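Local coordinates for protein glutathione S-transferase omega-like 2 (Saccharomyces cerevisiae, PDB 5LKB) that acts as a glutathione-dependent thiol transferase, dehydroascorbate reductase and dimethylarsinic acid reductase, and reacts with glutathionyl-(hydro)quinones, at residues A[69-74]-A[128-133]. Residues are numbered along the deposited sequence; the frame is centred on the assembly and turned at random.
Sequences VVHWHL and VDATNE
With chi1 at 49°, the W72 indole sits between its own backbone N and carbonyl carbon, while D129 holds its carboxylate beside its backbone N (chi1 -63°); indole N-H and carboxylate thus meet where the loop following strand 66-69, an outermost strand of the thioredoxin-like domain's sheet, runs roughly antiparallel to segment 128-133, in the loop before helix 141-148. W72 NE1 donates to D129 OD1 at 2.8 Å, nearly straight (167°) and within the indole plane. The carboxylate is met on its anti side, out of its plane. OD1 also forms a salt bridge with R125 and OD2 is hydrogen-bonded to S123 OG, so both oxygens are gripped. H71 packs against the same aspartate, its NE2 3.7 Å from D129 CB and hydrogen-bonded to S123 O; its CE1 lies 3.4 Å above the W72 ring centre. H73 N, in the imidazole plane, donates to H71 ND1, fixing that ring's rotation. Towards the strand, V69 N donates to the side-chain T131 OG1 at 3.0 Å, whereas T131 N returns to V69 O at 2.9 Å. V70, turned away from 128-133, has its side chain about 4 Å from those of glutathione-binding W79 and V158. Between the two polar ends, A130 CB rests 3.5 Å from H71 N.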
# COMPACT_ATOMS: atom_id res chain seq x y z
N VAL A 69 20.18 16.84 13.91
CA VAL A 69 19.35 15.90 13.13
C VAL A 69 20.20 15.23 12.05
O VAL A 69 20.79 15.90 11.20
CB VAL A 69 18.14 16.60 12.51
CG1 VAL A 69 17.28 15.54 11.83
CG2 VAL A 69 17.36 17.34 13.53
N VAL A 70 20.24 13.89 12.07
CA VAL A 70 20.90 13.14 11.02
C VAL A 70 20.09 13.16 9.73
O VAL A 70 18.89 13.44 9.73
CB VAL A 70 21.17 11.68 11.45
CG1 VAL A 70 22.20 11.67 12.63
CG2 VAL A 70 19.93 10.92 11.80
N HIS A 71 20.77 12.81 8.64
CA HIS A 71 20.15 12.65 7.32
C HIS A 71 19.12 11.54 7.40
O HIS A 71 19.26 10.57 8.14
CB HIS A 71 21.22 12.30 6.31
CG HIS A 71 20.87 12.61 4.89
ND1 HIS A 71 20.00 11.84 4.16
CD2 HIS A 71 21.31 13.58 4.05
CE1 HIS A 71 19.93 12.32 2.93
NE2 HIS A 71 20.73 13.38 2.84
N TRP A 72 18.06 11.70 6.59
CA TRP A 72 17.03 10.66 6.50
C TRP A 72 17.51 9.40 5.79
O TRP A 72 16.92 8.33 6.03
CB TRP A 72 15.75 11.21 5.83
CG TRP A 72 16.03 11.97 4.54
CD1 TRP A 72 16.12 13.33 4.43
CD2 TRP A 72 16.32 11.44 3.25
NE1 TRP A 72 16.45 13.68 3.13
CE2 TRP A 72 16.57 12.54 2.40
CE3 TRP A 72 16.41 10.14 2.72
CZ2 TRP A 72 16.86 12.38 1.05
CZ3 TRP A 72 16.70 10.00 1.36
CH2 TRP A 72 16.93 11.11 0.56
N HIS A 73 18.57 9.46 5.00
CA HIS A 73 19.05 8.29 4.29
C HIS A 73 19.98 7.45 5.18
O HIS A 73 21.05 7.93 5.62
CB HIS A 73 19.75 8.63 2.97
CG HIS A 73 20.16 7.42 2.20
ND1 HIS A 73 21.47 7.16 1.85
CD2 HIS A 73 19.42 6.39 1.72
CE1 HIS A 73 21.51 6.03 1.17
NE2 HIS A 73 20.28 5.53 1.10
N LEU A 74 19.62 6.18 5.40
CA LEU A 74 20.41 5.29 6.24
C LEU A 74 21.12 4.25 5.38
O LEU A 74 20.50 3.31 4.87
CB LEU A 74 19.51 4.67 7.31
CG LEU A 74 20.16 3.65 8.24
CD1 LEU A 74 21.29 4.25 9.09
CD2 LEU A 74 19.13 3.14 9.20
N VAL A 128 17.71 21.05 5.64
CA VAL A 128 16.52 20.46 5.00
C VAL A 128 16.64 18.94 5.11
O VAL A 128 15.77 18.32 5.74
CB VAL A 128 16.34 20.92 3.54
CG1 VAL A 128 15.15 20.21 2.94
CG2 VAL A 128 16.16 22.41 3.49
N ASP A 129 17.70 18.34 4.54
CA ASP A 129 17.95 16.91 4.66
C ASP A 129 18.55 16.52 6.01
O ASP A 129 18.38 15.38 6.43
CB ASP A 129 18.86 16.45 3.54
CG ASP A 129 18.23 16.64 2.17
OD1 ASP A 129 17.09 16.13 1.97
OD2 ASP A 129 18.91 17.24 1.31
N ALA A 130 19.30 17.42 6.66
CA ALA A 130 20.08 17.09 7.86
C ALA A 130 20.69 18.37 8.37
O ALA A 130 20.70 19.40 7.68
CB ALA A 130 21.18 16.10 7.55
N THR A 131 21.13 18.31 9.63
CA THR A 131 22.05 19.31 10.15
C THR A 131 23.44 18.71 10.21
O THR A 131 23.69 17.55 9.90
CB THR A 131 21.63 19.81 11.54
OG1 THR A 131 21.94 18.81 12.53
CG2 THR A 131 20.17 20.07 11.66
N ASN A 132 24.37 19.55 10.67
CA ASN A 132 25.70 19.10 11.00
C ASN A 132 25.69 18.54 12.42
O ASN A 132 24.73 18.68 13.18
CB ASN A 132 26.69 20.26 10.86
CG ASN A 132 26.41 21.40 11.83
OD1 ASN A 132 25.27 21.72 12.16
ND2 ASN A 132 27.48 22.08 12.26
N GLU A 133 26.81 17.89 12.77
CA GLU A 133 27.12 17.54 14.15
C GLU A 133 27.96 18.72 14.66
O GLU A 133 29.13 18.83 14.26
CB GLU A 133 27.87 16.20 14.18
CG GLU A 133 28.04 15.58 15.58
CD GLU A 133 28.90 16.48 16.46
OE1 GLU A 133 30.13 16.50 16.17
OE2 GLU A 133 28.35 17.17 17.34